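Local structure of putative 5-dehydro-2-deoxygluconokinase (Bacillus halodurans C-125, 2QCV) at residues L24-Y29 with M37-Y42; A68-G73 with H97-A102; A122-S127 with L149-S154; V172-D177 with L195-S200; G296-S301 with E317-L322. The protein probably phosphorylates 5-dehydro-2-deoxy-D-gluconate with ATP, giving 6-phospho-5-dehydro-2-deoxy-D-gluconate in the breakdown of myo-inositol. All coordinates share one frame; numbering follows the deposited sequence.

Contact 1. Residues L24-Y29 with M37-Y42; sequences LNAVEY and MTFSKY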
# COMPACT_ATOMS: atom_id res chain seq x y z
N LEU A 24 -0.52 -9.31 -25.76
CA LEU A 24 0.71 -9.84 -26.35
C LEU A 24 0.39 -11.29 -26.69
O LEU A 24 0.38 -12.17 -25.84
CB LEU A 24 1.88 -9.65 -25.40
CG LEU A 24 2.28 -8.16 -25.28
CD1 LEU A 24 3.02 -7.82 -24.00
CD2 LEU A 24 3.08 -7.75 -26.48
N ASN A 25 0.11 -11.50 -27.96
CA ASN A 25 -0.29 -12.77 -28.48
C ASN A 25 0.86 -13.62 -29.00
O ASN A 25 1.64 -13.18 -29.81
CB ASN A 25 -1.28 -12.54 -29.61
CG ASN A 25 -2.55 -11.87 -29.11
OD1 ASN A 25 -2.89 -10.78 -29.57
ND2 ASN A 25 -3.20 -12.48 -28.12
N ALA A 26 0.91 -14.83 -28.49
CA ALA A 26 1.91 -15.82 -28.82
C ALA A 26 1.95 -16.08 -30.30
O ALA A 26 0.92 -16.48 -30.87
CB ALA A 26 1.58 -17.12 -28.08
N VAL A 27 3.10 -15.84 -30.91
CA VAL A 27 3.30 -16.13 -32.33
C VAL A 27 3.48 -17.64 -32.54
O VAL A 27 2.83 -18.22 -33.40
CB VAL A 27 4.51 -15.35 -32.87
CG1 VAL A 27 4.83 -15.75 -34.30
CG2 VAL A 27 4.24 -13.85 -32.75
N GLU A 28 4.32 -18.26 -31.73
CA GLU A 28 4.49 -19.71 -31.77
C GLU A 28 3.53 -20.25 -30.73
O GLU A 28 3.70 -20.01 -29.53
CB GLU A 28 5.93 -20.10 -31.44
CG GLU A 28 6.98 -19.37 -32.26
CD GLU A 28 7.43 -18.05 -31.67
OE1 GLU A 28 6.90 -17.63 -30.61
OE2 GLU A 28 8.33 -17.41 -32.27
N TYR A 29 2.49 -20.93 -31.19
CA TYR A 29 1.43 -21.33 -30.29
C TYR A 29 1.23 -22.84 -30.36
O TYR A 29 2.06 -23.55 -30.93
CB TYR A 29 0.15 -20.56 -30.62
CG TYR A 29 -0.40 -20.78 -32.00
CD1 TYR A 29 0.06 -20.01 -33.07
CD2 TYR A 29 -1.41 -21.72 -32.24
CE1 TYR A 29 -0.46 -20.21 -34.36
CE2 TYR A 29 -1.93 -21.91 -33.52
CZ TYR A 29 -1.45 -21.16 -34.57
OH TYR A 29 -1.96 -21.34 -35.84
N MSE A 37 8.49 -17.75 -28.08
CA MSE A 37 9.60 -16.83 -28.13
C MSE A 37 9.27 -15.47 -28.69
O MSE A 37 10.05 -14.54 -28.52
CB MSE A 37 10.72 -17.44 -28.96
CG MSE A 37 11.26 -18.76 -28.37
SE MSE A 37 11.66 -18.70 -26.42
CE MSE A 37 13.09 -17.42 -26.40
N THR A 38 8.13 -15.35 -29.39
CA THR A 38 7.73 -14.07 -29.99
C THR A 38 6.25 -13.78 -29.75
O THR A 38 5.43 -14.68 -29.76
CB THR A 38 8.04 -14.07 -31.51
OG1 THR A 38 9.33 -14.65 -31.71
CG2 THR A 38 8.06 -12.67 -32.05
N PHE A 39 5.94 -12.50 -29.50
CA PHE A 39 4.58 -12.05 -29.17
C PHE A 39 4.22 -10.88 -30.06
O PHE A 39 5.06 -10.00 -30.29
CB PHE A 39 4.49 -11.60 -27.71
CG PHE A 39 4.69 -12.71 -26.72
CD1 PHE A 39 3.62 -13.48 -26.29
CD2 PHE A 39 5.95 -12.98 -26.24
CE1 PHE A 39 3.81 -14.51 -25.37
CE2 PHE A 39 6.15 -14.02 -25.33
CZ PHE A 39 5.08 -14.79 -24.90
N SER A 40 2.98 -10.88 -30.57
CA SER A 40 2.49 -9.75 -31.35
C SER A 40 1.61 -8.84 -30.48
O SER A 40 0.80 -9.31 -29.67
CB SER A 40 1.73 -10.23 -32.58
OG SER A 40 0.74 -11.16 -32.20
N LYS A 41 1.82 -7.53 -30.64
CA LYS A 41 1.16 -6.48 -29.87
C LYS A 41 -0.17 -6.06 -30.48
O LYS A 41 -0.23 -5.63 -31.65
CB LYS A 41 2.07 -5.27 -29.81
CG LYS A 41 1.64 -4.18 -28.89
CD LYS A 41 2.57 -3.00 -28.93
CE LYS A 41 2.42 -2.22 -30.22
NZ LYS A 41 3.32 -1.05 -30.28
N TYR A 42 -1.23 -6.14 -29.68
CA TYR A 42 -2.56 -5.71 -30.07
C TYR A 42 -3.18 -4.87 -28.94
O TYR A 42 -2.75 -4.94 -27.79
CB TYR A 42 -3.46 -6.91 -30.32
CG TYR A 42 -3.06 -7.71 -31.50
CD1 TYR A 42 -3.45 -7.33 -32.77
CD2 TYR A 42 -2.31 -8.85 -31.36
CE1 TYR A 42 -3.08 -8.06 -33.87
CE2 TYR A 42 -1.93 -9.58 -32.45
CZ TYR A 42 -2.31 -9.18 -33.69
OH TYR A 42 -1.94 -9.94 -34.77
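Met37, present as selenomethionine, meets Glu28 where the hairpin of strands 21-26 and 38-44 runs into its connecting loop. Met37 N donates to Glu28 OE1 at 3.0 Å, from above the carboxylate plane. Thr38 N gives the same Glu28 OE1 a second bond of 2.9 Å, on its syn lone pair. Thr38 OG1 donates to the syn side of Glu28 OE2 at 3.0 Å. Three bonds thus fix the rotation of the carboxylate, which the bend in the Glu28 chain (chi2 88°) turns toward these donors. Thr38 O accepts from Val27 N at 2.8 Å, and Val27 CB and CG2 lie against that carbonyl. Phe39 forms a non-hydrogen-bonded pair with Ala26. Its CB packs on Leu24 CB at 4.0 Å, on the same side of the sheet. Ser40 and Asn25 form the hydrogen-bonded pair. Ser40 N reaches Asn25 O at 2.8 Å, and Asn25 N donates back to Ser40 O. Ser40 OG (chi1 53°) sits between its own N and carbonyl carbon, and adds a longer bond of 3.3 Å to Asn25 O. Lys41 pairs with Leu24, whose CD2 lies 4.1 Å from Lys41 CA. Lys41 NZ bonds to Thr36 O of the second subunit. The hairpin belongs to the small four-stranded sheet, probably the lid, as in related kinases. Strand 101-106 flanks strand 21-26, with Leu24 on Phe103. Lys41 makes a cation-pi contact with Phe75 of helix 71-82, and at Phe39 the sheet continues antiparallel into the second subunit.

Contact 2. Residues A68-G73 with H97-A102; sequences ADDQHG and HKTGLA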
# COMPACT_ATOMS: atom_id res chain seq x y z
N ALA A 68 -1.91 4.90 -20.06
CA ALA A 68 -0.58 5.27 -19.53
C ALA A 68 0.05 6.37 -20.39
O ALA A 68 -0.23 6.52 -21.57
CB ALA A 68 0.33 4.02 -19.49
N ASP A 69 0.89 7.17 -19.76
CA ASP A 69 1.67 8.20 -20.43
C ASP A 69 2.96 7.61 -20.94
O ASP A 69 4.05 7.95 -20.45
CB ASP A 69 1.96 9.30 -19.43
CG ASP A 69 2.54 10.53 -20.06
OD1 ASP A 69 2.40 10.72 -21.28
OD2 ASP A 69 3.16 11.29 -19.30
N ASP A 70 2.84 6.74 -21.92
CA ASP A 70 3.97 6.03 -22.48
C ASP A 70 3.63 5.45 -23.84
O ASP A 70 2.53 5.69 -24.38
CB ASP A 70 4.49 4.97 -21.50
CG ASP A 70 3.51 3.82 -21.25
OD1 ASP A 70 2.67 3.46 -22.09
OD2 ASP A 70 3.60 3.24 -20.16
N GLN A 71 4.57 4.69 -24.41
CA GLN A 71 4.38 4.13 -25.76
C GLN A 71 3.23 3.16 -25.87
O GLN A 71 2.63 3.02 -26.93
CB GLN A 71 5.65 3.45 -26.27
CG GLN A 71 6.84 4.41 -26.35
CD GLN A 71 7.70 4.41 -25.13
OE1 GLN A 71 7.21 4.33 -24.01
NE2 GLN A 71 9.03 4.55 -25.33
N HIS A 72 2.91 2.46 -24.79
CA HIS A 72 1.77 1.57 -24.87
C HIS A 72 0.44 2.37 -24.89
O HIS A 72 -0.44 2.09 -25.70
CB HIS A 72 1.79 0.57 -23.72
CG HIS A 72 2.80 -0.52 -23.88
ND1 HIS A 72 3.35 -0.86 -25.10
CD2 HIS A 72 3.31 -1.39 -22.98
CE1 HIS A 72 4.20 -1.86 -24.93
NE2 HIS A 72 4.18 -2.21 -23.66
N GLY A 73 0.31 3.36 -24.03
CA GLY A 73 -0.87 4.22 -24.05
C GLY A 73 -1.00 4.93 -25.39
O GLY A 73 -2.07 5.01 -25.93
N HIS A 97 1.26 5.27 -13.64
CA HIS A 97 0.66 3.94 -13.77
C HIS A 97 0.85 3.33 -15.15
O HIS A 97 0.78 4.02 -16.15
CB HIS A 97 -0.82 3.97 -13.41
CG HIS A 97 -1.09 4.43 -12.02
ND1 HIS A 97 -1.84 5.56 -11.74
CD2 HIS A 97 -0.67 3.95 -10.82
CE1 HIS A 97 -1.90 5.72 -10.43
NE2 HIS A 97 -1.19 4.77 -9.85
N LYS A 98 1.10 2.03 -15.18
CA LYS A 98 1.36 1.26 -16.39
C LYS A 98 0.08 0.70 -16.99
O LYS A 98 -0.91 0.50 -16.29
CB LYS A 98 2.28 0.08 -16.06
CG LYS A 98 3.57 0.45 -15.41
CD LYS A 98 4.50 1.17 -16.34
CE LYS A 98 5.74 1.62 -15.56
NZ LYS A 98 6.69 2.23 -16.45
N THR A 99 0.14 0.41 -18.29
CA THR A 99 -0.93 -0.26 -19.00
C THR A 99 -1.03 -1.71 -18.60
O THR A 99 -0.01 -2.40 -18.47
CB THR A 99 -0.67 -0.19 -20.54
OG1 THR A 99 -0.31 1.16 -20.92
CG2 THR A 99 -1.89 -0.69 -21.36
N GLY A 100 -2.24 -2.22 -18.40
CA GLY A 100 -2.34 -3.67 -18.17
C GLY A 100 -1.87 -4.47 -19.36
O GLY A 100 -1.91 -3.98 -20.50
N LEU A 101 -1.40 -5.68 -19.11
CA LEU A 101 -0.82 -6.54 -20.15
C LEU A 101 -1.42 -7.92 -20.04
O LEU A 101 -1.54 -8.48 -18.93
CB LEU A 101 0.71 -6.71 -19.98
CG LEU A 101 1.59 -5.48 -20.02
CD1 LEU A 101 3.07 -5.82 -19.68
CD2 LEU A 101 1.49 -4.80 -21.37
N ALA A 102 -1.80 -8.48 -21.18
CA ALA A 102 -2.27 -9.86 -21.21
C ALA A 102 -1.35 -10.64 -22.15
O ALA A 102 -1.36 -10.40 -23.34
CB ALA A 102 -3.72 -9.90 -21.69
O HOH W 1 -2.48 2.50 -21.48
O HOH W 2 1.19 6.51 -16.91
O HOH W 3 2.27 0.98 -20.09
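Asp70 is the N-cap of helix 71-82, whose start meets Thr99 in the run into strand 101-106 of the small sheet, probably the lid of this kinase. Asp70 OD1 accepts from Gly73 N at 3.1 Å, nearly along the C-O axis, and more weakly from His72 N. The torsion that puts Asp70 CG between its own N and carbonyl carbon (chi1 66°) turns the carboxylate back over the helix start. Thr99 OG1, which bonds water 1, also lies against carbon atoms: Ala68 CB is 3.3 Å from it, and His72 CB is 3.5 Å from it. The His72 ring crosses the Leu101 side chain at about a right angle, with His72 CD2 4.2 Å from Leu101 CD2. Phe103 of the second subunit meets the His72 ring edge to face. Three waters carry the polar links. Water 1 accepts from Ala68 N and bonds Thr99 OG1 at 2.6 Å. Water 2 accepts from Asp69 N and donates to His97 O at 2.6 Å. Water 3 donates to Asp70 OD2 at 2.6 Å and accepts from Thr99 N. Lys98 NZ is near Asp70 OD2, at 4.9 Å, but not in contact; it bonds weakly to Met116 O of the second subunit. The two segments share no direct hydrogen bond, so their polar coupling runs through water. The helix start would probably help keep Asp70 charged.

Contact 3. Residues A122-S127 with L149-S154; sequences ADLYLS and LSKSPS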
# COMPACT_ATOMS: atom_id res chain seq x y z
N ALA A 122 -3.19 1.61 -15.17
CA ALA A 122 -3.77 2.90 -15.50
C ALA A 122 -5.31 2.85 -15.62
O ALA A 122 -5.97 3.78 -15.17
CB ALA A 122 -3.15 3.46 -16.77
N ASP A 123 -5.86 1.82 -16.25
CA ASP A 123 -7.31 1.84 -16.51
C ASP A 123 -8.17 1.87 -15.25
O ASP A 123 -9.31 2.32 -15.30
CB ASP A 123 -7.75 0.75 -17.46
CG ASP A 123 -7.58 -0.65 -16.88
OD1 ASP A 123 -8.41 -1.06 -16.07
OD2 ASP A 123 -6.66 -1.35 -17.32
N LEU A 124 -7.60 1.40 -14.15
CA LEU A 124 -8.31 1.33 -12.88
C LEU A 124 -8.33 2.67 -12.15
O LEU A 124 -9.08 2.82 -11.21
CB LEU A 124 -7.70 0.25 -11.98
CG LEU A 124 -7.84 -1.20 -12.48
CD1 LEU A 124 -7.07 -2.16 -11.52
CD2 LEU A 124 -9.28 -1.57 -12.63
N TYR A 125 -7.54 3.64 -12.62
CA TYR A 125 -7.50 4.98 -12.04
C TYR A 125 -8.40 6.00 -12.73
O TYR A 125 -8.35 7.16 -12.41
CB TYR A 125 -6.04 5.47 -11.98
CG TYR A 125 -5.33 4.73 -10.90
CD1 TYR A 125 -5.44 5.16 -9.59
CD2 TYR A 125 -4.66 3.53 -11.15
CE1 TYR A 125 -4.87 4.48 -8.56
CE2 TYR A 125 -4.05 2.82 -10.10
CZ TYR A 125 -4.17 3.31 -8.81
OH TYR A 125 -3.60 2.67 -7.74
N LEU A 126 -9.21 5.56 -13.70
CA LEU A 126 -10.27 6.40 -14.23
C LEU A 126 -11.14 6.79 -13.04
O LEU A 126 -11.49 5.95 -12.19
CB LEU A 126 -11.11 5.64 -15.28
CG LEU A 126 -12.28 6.38 -15.92
CD1 LEU A 126 -11.75 7.50 -16.86
CD2 LEU A 126 -13.24 5.35 -16.63
N SER A 127 -11.45 8.06 -12.95
CA SER A 127 -12.10 8.61 -11.78
C SER A 127 -13.40 9.31 -12.19
O SER A 127 -13.56 9.70 -13.35
CB SER A 127 -11.16 9.59 -11.06
OG SER A 127 -11.10 10.80 -11.80
N LEU A 149 -15.58 -2.48 -12.63
CA LEU A 149 -16.11 -2.34 -11.28
C LEU A 149 -15.19 -2.97 -10.23
O LEU A 149 -15.51 -2.90 -9.05
CB LEU A 149 -17.49 -2.99 -11.18
CG LEU A 149 -18.61 -2.47 -12.06
CD1 LEU A 149 -19.82 -3.45 -12.14
CD2 LEU A 149 -19.09 -1.12 -11.55
N SER A 150 -14.10 -3.61 -10.66
CA SER A 150 -13.26 -4.41 -9.76
C SER A 150 -12.48 -3.59 -8.74
O SER A 150 -12.11 -4.12 -7.69
CB SER A 150 -12.30 -5.32 -10.54
OG SER A 150 -11.33 -4.57 -11.28
N LYS A 151 -12.23 -2.30 -9.00
CA LYS A 151 -11.45 -1.49 -8.09
C LYS A 151 -11.90 -0.04 -8.22
O LYS A 151 -12.24 0.41 -9.29
CB LYS A 151 -9.94 -1.53 -8.45
CG LYS A 151 -9.20 -2.84 -8.31
CD LYS A 151 -8.97 -3.22 -6.85
CE LYS A 151 -8.60 -4.73 -6.75
NZ LYS A 151 -8.87 -5.28 -5.39
N SER A 152 -11.83 0.68 -7.11
CA SER A 152 -11.86 2.14 -7.14
C SER A 152 -10.53 2.75 -7.63
O SER A 152 -9.47 2.19 -7.34
CB SER A 152 -12.15 2.64 -5.72
OG SER A 152 -13.41 2.16 -5.25
N PRO A 153 -10.56 3.94 -8.25
CA PRO A 153 -11.73 4.77 -8.52
C PRO A 153 -12.53 4.42 -9.74
O PRO A 153 -13.59 5.02 -9.96
CB PRO A 153 -11.15 6.17 -8.69
CG PRO A 153 -9.79 5.94 -9.20
CD PRO A 153 -9.31 4.66 -8.57
N SER A 154 -12.07 3.46 -10.54
CA SER A 154 -12.82 3.06 -11.74
C SER A 154 -14.26 2.69 -11.40
O SER A 154 -15.21 3.08 -12.13
CB SER A 154 -12.11 1.90 -12.47
OG SER A 154 -12.92 1.44 -13.55
O HOH W 4 -11.64 0.70 -15.86
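Ser154 OG is held by two groups: water 4 donates to it at 2.7 Å, and it is hydrogen-bonded to Ala148 O. The same water donates to Asp123 O, which ties the two segments together. A direct bond runs beside it. Ser154 N donates to Leu124 O at 3.1 Å, from above the carbonyl plane and with a bent N-H...O angle of 138°. Ser154 CA also makes a C-H...O contact of 3.2 Å with Leu126 O. Pro153, after a cis peptide bond, lies alongside the first segment. Its CD is 3.2 Å from Leu124 O and also touches Tyr125 CD1, at 4.0 Å. Pro153 CB approaches Ser127 CB at 4.2 Å. Leu124 spreads its two methyls: CD1 lies on Lys151 CG at 3.9 Å, while CD2 faces Ser150 OG, itself hydrogen-bonded to Thr147 O. The charged end of Lys151 goes on to a salt bridge with Glu184. The Tyr125 ring stacks on His97. Residues 149-154 form a strand-to-helix loop of the alpha/beta core of a PfkB kinase, between strand 139-145 and helix 154-167. Residues 122-127, with the 3-10 turn 122-124, come from the chain returning from the small sheet.

Contact 4. Residues V172-D177 with L195-S200; sequences VVFELD and LVAEQS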
# COMPACT_ATOMS: atom_id res chain seq x y z
N VAL A 172 -28.22 1.64 -21.18
CA VAL A 172 -27.07 1.08 -20.42
C VAL A 172 -27.02 -0.41 -20.69
O VAL A 172 -28.00 -1.13 -20.41
CB VAL A 172 -27.16 1.39 -18.91
CG1 VAL A 172 -26.03 0.67 -18.09
CG2 VAL A 172 -27.10 2.93 -18.70
N VAL A 173 -25.92 -0.82 -21.30
CA VAL A 173 -25.66 -2.20 -21.63
C VAL A 173 -24.53 -2.71 -20.75
O VAL A 173 -23.39 -2.19 -20.76
CB VAL A 173 -25.30 -2.40 -23.14
CG1 VAL A 173 -25.07 -3.90 -23.42
CG2 VAL A 173 -26.32 -1.77 -24.10
N PHE A 174 -24.84 -3.73 -19.95
CA PHE A 174 -23.89 -4.27 -18.98
C PHE A 174 -23.39 -5.61 -19.50
O PHE A 174 -24.16 -6.57 -19.58
CB PHE A 174 -24.57 -4.42 -17.61
CG PHE A 174 -23.65 -4.86 -16.47
CD1 PHE A 174 -22.27 -4.61 -16.45
CD2 PHE A 174 -24.22 -5.53 -15.39
CE1 PHE A 174 -21.51 -5.03 -15.36
CE2 PHE A 174 -23.46 -5.94 -14.30
CZ PHE A 174 -22.12 -5.72 -14.31
N GLU A 175 -22.09 -5.64 -19.82
CA GLU A 175 -21.42 -6.85 -20.25
C GLU A 175 -20.68 -7.43 -19.07
O GLU A 175 -19.76 -6.81 -18.53
CB GLU A 175 -20.48 -6.51 -21.41
CG GLU A 175 -20.42 -7.57 -22.48
CD GLU A 175 -19.75 -8.82 -22.02
OE1 GLU A 175 -18.97 -8.76 -21.05
OE2 GLU A 175 -19.97 -9.86 -22.65
N LEU A 176 -21.02 -8.66 -18.67
CA LEU A 176 -20.61 -9.16 -17.39
C LEU A 176 -19.11 -9.47 -17.30
O LEU A 176 -18.56 -9.26 -16.24
CB LEU A 176 -21.45 -10.37 -16.92
CG LEU A 176 -22.96 -10.14 -16.68
CD1 LEU A 176 -23.60 -11.37 -15.98
CD2 LEU A 176 -23.17 -8.88 -15.83
N ASP A 177 -18.46 -9.88 -18.39
CA ASP A 177 -16.97 -9.84 -18.50
C ASP A 177 -16.29 -10.25 -17.21
O ASP A 177 -15.71 -9.39 -16.59
CB ASP A 177 -16.51 -8.35 -18.78
CG ASP A 177 -14.96 -8.17 -18.81
OD1 ASP A 177 -14.26 -9.05 -19.39
OD2 ASP A 177 -14.48 -7.15 -18.23
N LEU A 195 -25.92 -4.94 -8.27
CA LEU A 195 -26.27 -3.51 -8.17
C LEU A 195 -26.33 -2.88 -9.56
O LEU A 195 -27.33 -2.24 -9.93
CB LEU A 195 -25.20 -2.80 -7.32
CG LEU A 195 -24.89 -1.29 -7.49
CD1 LEU A 195 -26.13 -0.51 -7.20
CD2 LEU A 195 -23.73 -0.84 -6.59
N VAL A 196 -25.28 -3.13 -10.35
CA VAL A 196 -25.18 -2.56 -11.69
C VAL A 196 -26.22 -3.20 -12.64
O VAL A 196 -26.92 -2.48 -13.35
CB VAL A 196 -23.78 -2.62 -12.24
CG1 VAL A 196 -23.76 -2.17 -13.72
CG2 VAL A 196 -22.85 -1.69 -11.34
N ALA A 197 -26.38 -4.53 -12.59
CA ALA A 197 -27.37 -5.16 -13.47
C ALA A 197 -28.76 -4.61 -13.16
O ALA A 197 -29.57 -4.40 -14.08
CB ALA A 197 -27.35 -6.71 -13.32
N GLU A 198 -29.04 -4.32 -11.89
CA GLU A 198 -30.37 -3.85 -11.51
C GLU A 198 -30.69 -2.47 -12.08
O GLU A 198 -31.86 -2.15 -12.24
CB GLU A 198 -30.49 -3.84 -9.98
CG GLU A 198 -30.67 -5.27 -9.40
CD GLU A 198 -30.49 -5.33 -7.89
OE1 GLU A 198 -30.38 -4.25 -7.27
OE2 GLU A 198 -30.46 -6.45 -7.35
N GLN A 199 -29.66 -1.71 -12.40
CA GLN A 199 -29.73 -0.36 -12.95
C GLN A 199 -29.71 -0.35 -14.46
O GLN A 199 -29.95 0.69 -15.08
CB GLN A 199 -28.46 0.42 -12.61
CG GLN A 199 -28.11 0.61 -11.22
CD GLN A 199 -27.12 1.74 -11.10
OE1 GLN A 199 -27.44 2.88 -11.42
NE2 GLN A 199 -25.91 1.43 -10.69
N SER A 200 -29.37 -1.48 -15.07
CA SER A 200 -29.08 -1.53 -16.52
C SER A 200 -30.32 -1.85 -17.35
O SER A 200 -31.27 -2.42 -16.85
CB SER A 200 -28.01 -2.59 -16.80
OG SER A 200 -26.81 -2.23 -16.16
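Between strand 171-175 and the end of helix 186-199, the nearest CA atoms are those of Val172 and Ser200, 5.1 Å apart. They belong to a beta-alpha-beta unit whose two strands, 171-175 and 202-206, lie side by side in the central sheet of this PfkB-family kinase. Phe174 carries the contact. Its CG lies anti to the backbone N (chi1 -175°), which sends the ring out toward the helix. Val196 CG1 sits over the middle of one ring face, 3.6 Å from the centroid and only 5° off the ring normal, a clear CH-pi contact. The opposite face is met by Leu176 CD2, offset toward the rim. Ala197 CB lies in the ring plane at the edge, 3.9 Å from Phe174 CD2. The ring is thus held on both faces and at one edge. Tyr193 adds an edge-to-face contact. Val196 also packs on Leu159 and Ile162 of helix 154-167; the touching residues are all buried. No hydrogen bond crosses between the segments. Val172 CG1 lies 3.6 Å from Ser200 OG, and Phe174 CB is 3.5 Å from the same oxygen. That hydroxyl, Ser200 OG, donates to Val196 O at 2.8 Å, from the face of the carbonyl plane opposite to the one that Gln199 N uses.

Contact 5. Residues G296-S301 with E317-L322; sequences GSASAS and EEIEAL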
# COMPACT_ATOMS: atom_id res chain seq x y z
N GLY A 296 -24.12 -12.28 -33.09
CA GLY A 296 -23.15 -12.38 -32.01
C GLY A 296 -22.43 -13.73 -32.08
O GLY A 296 -21.20 -13.81 -31.98
N SER A 297 -23.21 -14.78 -32.29
CA SER A 297 -22.64 -16.10 -32.36
C SER A 297 -21.70 -16.29 -33.55
O SER A 297 -20.62 -16.89 -33.41
CB SER A 297 -23.75 -17.16 -32.40
OG SER A 297 -24.69 -16.93 -31.39
N ALA A 298 -22.09 -15.80 -34.71
CA ALA A 298 -21.24 -15.92 -35.90
C ALA A 298 -19.92 -15.15 -35.73
O ALA A 298 -18.83 -15.64 -36.09
CB ALA A 298 -22.03 -15.43 -37.17
N SER A 299 -20.00 -13.94 -35.21
CA SER A 299 -18.80 -13.14 -34.96
C SER A 299 -17.86 -13.81 -33.97
O SER A 299 -16.66 -13.83 -34.19
CB SER A 299 -19.18 -11.75 -34.43
OG SER A 299 -18.06 -10.86 -34.51
N ALA A 300 -18.40 -14.33 -32.87
CA ALA A 300 -17.62 -15.16 -31.93
C ALA A 300 -16.88 -16.30 -32.58
O ALA A 300 -15.69 -16.53 -32.31
CB ALA A 300 -18.49 -15.70 -30.82
N SER A 301 -17.58 -17.02 -33.44
CA SER A 301 -16.96 -18.11 -34.16
C SER A 301 -15.81 -17.63 -35.05
O SER A 301 -14.78 -18.26 -35.11
CB SER A 301 -17.99 -18.84 -35.01
OG SER A 301 -17.39 -19.69 -35.99
N GLU A 317 -19.70 -8.63 -43.79
CA GLU A 317 -19.74 -9.63 -44.86
C GLU A 317 -19.36 -11.04 -44.40
O GLU A 317 -20.02 -12.00 -44.78
CB GLU A 317 -18.82 -9.20 -46.01
CG GLU A 317 -19.31 -7.96 -46.75
CD GLU A 317 -19.10 -6.63 -46.01
OE1 GLU A 317 -18.26 -6.55 -45.07
OE2 GLU A 317 -19.80 -5.66 -46.39
N GLU A 318 -18.30 -11.16 -43.59
CA GLU A 318 -17.88 -12.46 -43.08
C GLU A 318 -18.95 -13.05 -42.16
O GLU A 318 -19.26 -14.23 -42.24
CB GLU A 318 -16.58 -12.39 -42.29
CG GLU A 318 -15.36 -12.21 -43.14
CD GLU A 318 -14.12 -11.94 -42.32
OE1 GLU A 318 -14.21 -11.21 -41.30
OE2 GLU A 318 -13.06 -12.47 -42.70
N ILE A 319 -19.48 -12.20 -41.27
CA ILE A 319 -20.56 -12.63 -40.35
C ILE A 319 -21.75 -13.12 -41.15
O ILE A 319 -22.27 -14.19 -40.90
CB ILE A 319 -20.99 -11.48 -39.37
CG1 ILE A 319 -19.86 -11.19 -38.38
CG2 ILE A 319 -22.31 -11.83 -38.64
CD1 ILE A 319 -19.95 -9.84 -37.67
N GLU A 320 -22.18 -12.35 -42.14
CA GLU A 320 -23.39 -12.69 -42.91
C GLU A 320 -23.23 -13.97 -43.77
O GLU A 320 -24.16 -14.78 -43.87
CB GLU A 320 -23.87 -11.49 -43.70
CG GLU A 320 -24.47 -10.46 -42.75
CD GLU A 320 -24.88 -9.15 -43.39
OE1 GLU A 320 -24.53 -8.91 -44.56
OE2 GLU A 320 -25.58 -8.36 -42.69
N ALA A 321 -22.05 -14.16 -44.32
CA ALA A 321 -21.74 -15.36 -45.07
C ALA A 321 -21.80 -16.61 -44.16
O ALA A 321 -22.26 -17.69 -44.57
CB ALA A 321 -20.37 -15.22 -45.71
N LEU A 322 -21.32 -16.46 -42.94
CA LEU A 322 -21.30 -17.58 -41.99
C LEU A 322 -22.74 -17.90 -41.57
O LEU A 322 -23.11 -19.09 -41.47
CB LEU A 322 -20.38 -17.28 -40.78
CG LEU A 322 -20.11 -18.49 -39.89
CD1 LEU A 322 -19.19 -19.49 -40.62
CD2 LEU A 322 -19.54 -18.09 -38.49
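No flat side chain takes part here; the peptide of Ala298 is met at its oxygen, with Leu322 CD2 3.5 Å from Ala298 O, beside the oxygen and tilted about 21° from the carbonyl plane. The rest is aliphatic packing between the two C-terminal helices, 289-305 and 316-325, beside helix 271-284. The axes of their segments cross steeply, at 109°, and pass 8.9 Å apart. Ala298 sits at the crossing, with its CA 5.6 Å from Ile319 CA. Its small methyl points toward the other helix and fits between two larger side chains. Ala298 CB meets Ile319 CG2 at 3.9 Å. It meets Leu322 CD2 at the same distance, so one methyl serves both residues. The other arm of Ile319 goes to Ser299. Ile319 CD1 lies 3.8 Å from Ser299 CB and equally near the hydroxyl. Leu322 has CG anti to its backbone N (chi1 -169°), which extends the chain toward helix 289-305 and brings CD2 onto Ala298. The same methyl reaches Ser301, with Leu322 CD2 3.7 Å from Ser301 OG. Ile319 also rests on Tyr295 and Ile302 of helix 289-305, and on Ala278 of helix 271-284. Ser299 OG has a weak hydrogen bond to Ser274 O in helix 271-284. No hydrogen bond links the two segments. The contact therefore rests on van der Waals packing of methyl groups, and the hydroxyls of Ser299 and Ser301 meet these methyls without bonding across the contact.

The contacts follow one another along the chain, each closing before the next opens. Contacts 1 and 2 share the four-stranded sheet, where strands 21-26 and 101-106 are neighbours; their centres lie about 17 Å apart, and both touch the second subunit. Contact 2 meets contact 3, centres about 14 Å apart, through a backbone bond and side-chain packing. Contact 3 meets contact 4, about 17 Å away, where Leu149 packs on Val196 and Phe174. Contacts 1 to 4 thus run from the small sheet, which faces the second subunit and is probably the lid, to the alpha/beta core. Contact 5, about 25 Å from both contact 1 and contact 4 between centres, joins the C-terminal helices 289-305 and 316-325.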